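Local coordinates for carbohydrate binding family 6 (Clostridium thermocellum, PDB 5A8C), which is an arabinofuranosidase that probably releases terminal alpha-L-arabinofuranosyl groups from arabinose-containing polysaccharides, working through a five-bladed beta-propeller of glycoside hydrolase family 43, at residues Tyr66-Ile71 with Tyr297-Cys302; Val165-Asp170 with Asn192-Thr197. All coordinates share one frame; numbering follows the deposited sequence.

Contact 1 of 2, residues Tyr66-Ile71 with Tyr297-Cys302. With TRS (2-amino-2-hydroxymethyl-propane-1,3-diol), chain C.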
# COMPACT_ATOMS: atom_id res chain seq x y z
N TYR A 66 6.96 14.62 4.08
CA TYR A 66 5.59 14.33 3.74
C TYR A 66 4.61 15.27 4.42
O TYR A 66 4.87 15.74 5.54
CB TYR A 66 5.25 12.88 4.11
CG TYR A 66 6.15 11.86 3.46
CD1 TYR A 66 6.03 11.56 2.12
CD2 TYR A 66 7.13 11.22 4.18
CE1 TYR A 66 6.88 10.67 1.49
CE2 TYR A 66 7.98 10.31 3.58
CZ TYR A 66 7.82 10.03 2.24
OH TYR A 66 8.60 9.11 1.60
N ASN A 67 3.46 15.47 3.79
CA ASN A 67 2.31 16.10 4.44
C ASN A 67 1.07 15.34 4.01
O ASN A 67 0.40 15.73 3.05
CB ASN A 67 2.23 17.58 4.10
CG ASN A 67 1.12 18.26 4.82
OD1 ASN A 67 0.47 17.69 5.72
ND2 ASN A 67 0.85 19.49 4.41
N ILE A 68 0.85 14.20 4.67
CA ILE A 68 -0.20 13.23 4.33
C ILE A 68 -1.11 13.09 5.58
O ILE A 68 -0.89 12.19 6.42
CB ILE A 68 0.39 11.87 3.94
CG1 ILE A 68 1.37 12.00 2.75
CG2 ILE A 68 -0.73 10.91 3.59
CD1 ILE A 68 2.28 10.78 2.63
N PRO A 69 -2.11 13.97 5.73
CA PRO A 69 -2.94 13.98 6.92
C PRO A 69 -4.14 13.06 6.82
O PRO A 69 -4.86 12.86 7.79
CB PRO A 69 -3.35 15.44 7.04
CG PRO A 69 -3.42 15.92 5.62
CD PRO A 69 -2.27 15.21 4.95
N ASP A 70 -4.43 12.62 5.59
CA ASP A 70 -5.68 11.96 5.27
C ASP A 70 -5.48 11.00 4.08
O ASP A 70 -4.41 10.97 3.49
CB ASP A 70 -6.82 13.00 5.12
CG ASP A 70 -6.53 14.17 4.23
OD1 ASP A 70 -5.57 14.12 3.46
OD2 ASP A 70 -7.35 15.13 4.27
N ILE A 71 -6.54 10.23 3.81
CA ILE A 71 -6.56 9.18 2.80
C ILE A 71 -7.65 9.53 1.76
O ILE A 71 -8.81 9.67 2.14
CB ILE A 71 -6.86 7.83 3.43
CG1 ILE A 71 -5.82 7.44 4.42
CG2 ILE A 71 -7.10 6.76 2.37
CD1 ILE A 71 -4.50 7.31 3.85
N TYR A 297 6.85 15.55 -3.28
CA TYR A 297 5.71 15.20 -2.42
C TYR A 297 4.38 15.52 -3.10
O TYR A 297 3.39 15.84 -2.42
CB TYR A 297 5.77 15.92 -1.08
CG TYR A 297 7.07 15.65 -0.33
CD1 TYR A 297 7.35 14.41 0.20
CD2 TYR A 297 8.00 16.65 -0.19
CE1 TYR A 297 8.52 14.15 0.88
CE2 TYR A 297 9.21 16.40 0.48
CZ TYR A 297 9.45 15.15 0.97
OH TYR A 297 10.66 14.88 1.61
N GLN A 298 4.34 15.46 -4.44
CA GLN A 298 3.11 15.72 -5.19
C GLN A 298 2.98 14.65 -6.25
O GLN A 298 3.24 14.85 -7.44
CB GLN A 298 3.06 17.13 -5.75
CG GLN A 298 2.84 18.16 -4.63
CD GLN A 298 2.75 19.60 -5.08
OE1 GLN A 298 1.81 20.30 -4.68
NE2 GLN A 298 3.75 20.07 -5.80
N ARG A 299 2.54 13.46 -5.82
CA ARG A 299 2.43 12.26 -6.63
C ARG A 299 1.02 12.12 -7.21
O ARG A 299 0.10 12.81 -6.80
CB ARG A 299 2.83 11.05 -5.80
CG ARG A 299 4.31 11.05 -5.42
CD ARG A 299 4.65 10.13 -4.29
NE ARG A 299 4.29 10.69 -3.00
CZ ARG A 299 4.51 10.05 -1.86
NH1 ARG A 299 5.26 8.97 -1.82
NH2 ARG A 299 3.97 10.49 -0.74
N ASN A 300 0.86 11.18 -8.14
CA ASN A 300 -0.47 10.80 -8.61
C ASN A 300 -0.54 9.30 -8.82
O ASN A 300 0.41 8.66 -9.29
CB ASN A 300 -0.87 11.56 -9.88
CG ASN A 300 0.10 11.31 -11.02
OD1 ASN A 300 1.09 12.01 -11.19
ND2 ASN A 300 -0.19 10.28 -11.82
N VAL A 301 -1.72 8.75 -8.55
CA VAL A 301 -1.97 7.33 -8.76
C VAL A 301 -1.92 6.96 -10.22
O VAL A 301 -2.30 7.72 -11.12
CB VAL A 301 -3.29 6.94 -8.09
CG1 VAL A 301 -4.49 7.65 -8.73
CG2 VAL A 301 -3.54 5.46 -8.04
N CYS A 302 -1.54 5.70 -10.50
CA CYS A 302 -1.47 5.06 -11.79
C CYS A 302 -2.01 3.63 -11.69
O CYS A 302 -1.98 3.04 -10.62
CB CYS A 302 -0.03 5.03 -12.32
SG CYS A 302 0.76 6.61 -12.64
C TRS C . 6.01 6.36 2.20
C1 TRS C . 6.56 6.10 3.60
C2 TRS C . 5.27 5.13 1.70
C3 TRS C . 5.10 7.62 2.19
N TRS C . 7.17 6.61 1.27
O1 TRS C . 5.48 5.77 4.46
O2 TRS C . 6.18 4.07 1.38
O3 TRS C . 4.72 8.03 0.91
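Tyr-66 and Tyr-297 meet as an edge-to-face (T-shaped) pair at one mouth of the five-bladed beta-propeller, where the loop before strand 70-76 faces the loop before strand 300-306. The ring centroids lie 5.3 Å apart and the planes stand at 75°, with the edge of Tyr-297 turned to a face of Tyr-66; CD1 of Tyr-66 and CD1 of Tyr-297 are 3.7 Å apart. The backbone turns Tyr-66 CB away from the other segment, but a first torsion of -57°, placing CG beside its own N, brings the ring back. Its opposite face carries the bound Tris molecule, probably from the crystallisation liquor, whose C3 lies over the rim, so the ring is clasped on both sides. This tight part continues into Arg-299: a bend at its third torsion accompanies the turn of the guanidinium toward Tyr-66 and Ile-68, and Ile-68 CD1 meets its edge, 3.8 Å from NH2. A salt bridge from Arg-299 NH2 to Asp-56 and a hydrogen bond from NH1 to Asn-266 fix the group. The loose side lies along the chain: from 6.2 Å between the CA atoms of Tyr-66 and Tyr-297, separation grows to 14.9 Å between those of Asp-70 and Asn-300. Both tyrosines remain partly exposed. Asp-39, Asp-162, Glu-211 and His-268 also bind the Tris, consistent with the acidic substrate pocket of this family. Tyr-66 OH accepts from the Tris N at 2.9 Å, while Tris O3, in the guanidinium plane, is gripped twice, by Arg-299 NH1 at 2.9 Å and Arg-299 NH2 at 3.1 Å.

Contact 2 of 2, residues Val165-Asp170 with Asn192-Thr197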
# COMPACT_ATOMS: atom_id res chain seq x y z
N VAL A 165 -2.01 -5.79 4.75
CA VAL A 165 -2.82 -6.80 5.43
C VAL A 165 -3.41 -7.76 4.40
O VAL A 165 -3.77 -7.36 3.29
CB VAL A 165 -3.87 -6.13 6.33
CG1 VAL A 165 -4.76 -7.13 7.03
CG2 VAL A 165 -3.20 -5.22 7.34
N PHE A 166 -3.50 -9.02 4.80
CA PHE A 166 -3.90 -10.11 3.97
C PHE A 166 -4.69 -11.13 4.83
O PHE A 166 -4.25 -11.42 5.93
CB PHE A 166 -2.60 -10.75 3.38
CG PHE A 166 -2.81 -12.10 2.82
CD1 PHE A 166 -3.41 -12.30 1.58
CD2 PHE A 166 -2.38 -13.22 3.51
CE1 PHE A 166 -3.64 -13.59 1.06
CE2 PHE A 166 -2.54 -14.49 2.98
CZ PHE A 166 -3.17 -14.68 1.78
N VAL A 167 -5.74 -11.71 4.25
CA VAL A 167 -6.55 -12.73 4.93
C VAL A 167 -6.38 -14.05 4.16
O VAL A 167 -6.73 -14.09 2.99
CB VAL A 167 -8.03 -12.32 5.06
CG1 VAL A 167 -8.81 -13.38 5.80
CG2 VAL A 167 -8.17 -10.97 5.71
N ASP A 168 -5.85 -15.06 4.83
CA ASP A 168 -5.56 -16.34 4.16
C ASP A 168 -6.82 -17.23 4.10
O ASP A 168 -7.87 -16.96 4.70
CB ASP A 168 -4.43 -17.02 4.88
CG ASP A 168 -3.59 -17.95 4.00
OD1 ASP A 168 -3.92 -18.16 2.83
OD2 ASP A 168 -2.59 -18.47 4.59
N ASP A 169 -6.68 -18.32 3.34
CA ASP A 169 -7.74 -19.27 3.12
C ASP A 169 -8.26 -19.92 4.39
O ASP A 169 -9.42 -20.28 4.48
CB ASP A 169 -7.22 -20.43 2.22
CG ASP A 169 -6.96 -20.05 0.81
OD1 ASP A 169 -7.71 -19.25 0.21
OD2 ASP A 169 -6.03 -20.66 0.20
N ASP A 170 -7.37 -20.10 5.37
CA ASP A 170 -7.67 -20.66 6.69
C ASP A 170 -8.33 -19.69 7.61
O ASP A 170 -8.61 -20.02 8.77
CB ASP A 170 -6.39 -21.22 7.34
CG ASP A 170 -5.31 -20.18 7.59
OD1 ASP A 170 -5.51 -19.00 7.33
OD2 ASP A 170 -4.22 -20.58 8.07
N ASN A 192 -9.70 -12.15 14.17
CA ASN A 192 -10.76 -12.14 13.16
C ASN A 192 -11.53 -10.81 13.17
O ASN A 192 -12.09 -10.45 12.14
CB ASN A 192 -11.73 -13.29 13.33
CG ASN A 192 -11.12 -14.65 12.93
OD1 ASN A 192 -10.02 -14.72 12.38
ND2 ASN A 192 -11.84 -15.70 13.21
N ASP A 193 -11.54 -10.08 14.29
CA ASP A 193 -12.18 -8.76 14.34
C ASP A 193 -11.36 -7.69 13.67
O ASP A 193 -11.87 -6.56 13.55
CB ASP A 193 -12.53 -8.38 15.78
CG ASP A 193 -11.33 -8.12 16.73
OD1 ASP A 193 -10.18 -7.93 16.28
OD2 ASP A 193 -11.61 -8.01 17.97
N MET A 194 -10.14 -7.98 13.23
CA MET A 194 -9.32 -7.11 12.42
C MET A 194 -8.83 -5.85 13.11
O MET A 194 -8.14 -5.02 12.51
CB MET A 194 -10.00 -6.77 11.10
CG MET A 194 -10.28 -8.00 10.27
SD MET A 194 -8.78 -8.89 9.74
CE MET A 194 -8.37 -7.95 8.26
N ILE A 195 -9.06 -5.76 14.44
CA ILE A 195 -8.70 -4.57 15.24
C ILE A 195 -7.90 -4.96 16.47
O ILE A 195 -7.79 -4.17 17.40
CB ILE A 195 -9.95 -3.72 15.59
CG1 ILE A 195 -10.93 -4.52 16.46
CG2 ILE A 195 -10.60 -3.18 14.34
CD1 ILE A 195 -11.97 -3.63 17.09
N SER A 196 -7.28 -6.15 16.43
CA SER A 196 -6.49 -6.69 17.50
C SER A 196 -5.40 -7.53 16.90
O SER A 196 -5.56 -8.03 15.77
CB SER A 196 -7.39 -7.53 18.40
OG SER A 196 -7.98 -8.62 17.71
N THR A 197 -4.31 -7.70 17.64
CA THR A 197 -3.26 -8.61 17.26
C THR A 197 -3.37 -9.91 18.07
O THR A 197 -3.95 -9.91 19.14
CB THR A 197 -1.88 -7.97 17.42
OG1 THR A 197 -1.69 -7.58 18.77
CG2 THR A 197 -1.68 -6.74 16.54
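Val-165 and Val-167, on strand 164-167 of a propeller blade, run past the loop that holds Met-194, with backbones well apart: the CA atoms of Val-165 and Met-194 are 9.6 Å from each other, and those of Val-167 and Asn-192 9.3 Å. Such a gap excludes strand pairing, so side chains make the contact. The loop bends at an Asx turn, in which Asp-193 OD1 accepts from the backbone N of Ile-195 at 3.1 Å with a nearly straight N-H (166°). Ser-196 OG donates to the same Asp-193 OD1 at 2.7 Å from the other face of the carboxylate plane, on the syn side; two donors thus hold the turn. Inside it, Met-194 has left-handed backbone angles (phi 68°, psi 8°), and Tyr-116 OH bonds to its carbonyl oxygen.

The Met-194 chain folds twice, at its second and third torsions, which brings its terminal methyl to the strand. The two valines, two residues apart, turn their CB atoms to the same side, and the methyl meets one branch of each. The Met-194 side chain lies alongside Val-165, the two pointing in opposite senses, but slants across Val-167. Strand 104-109 touches all three residues through Val-107 or Arg-109, and Ala-173 packs on Val-167 and Met-194, so the buried methionine joins this blade to strand 104-109, which comes earlier in the chain. Met-194 CE is 3.9 Å from Val-165 CG1 and 4.0 Å from Val-167 CG2; Val-165 CG1 and Val-167 CG2 are 5.3 Å apart, whereas Met-194 SD stays 4.6 Å from Val-167 CG2.

How the contacts relate
Followed from the N terminus, the chain first passes 66-71, which leads into the third strand of the opening antiparallel sheet, and returns to it only at 297-302, after 225 intervening residues; contact 1 closes this long loop and brings the first and last sheets together. Contact 2 is nested inside it: 165-170 and 192-197 enclose 21 residues that include strands 173-178 and 185-190, so it closes a local loop within a single sheet. The loops do not cross. The contacts lie on opposite sides of the chain's centre, their own centres about 27 Å apart and their nearest atoms about 13 Å apart, without touching.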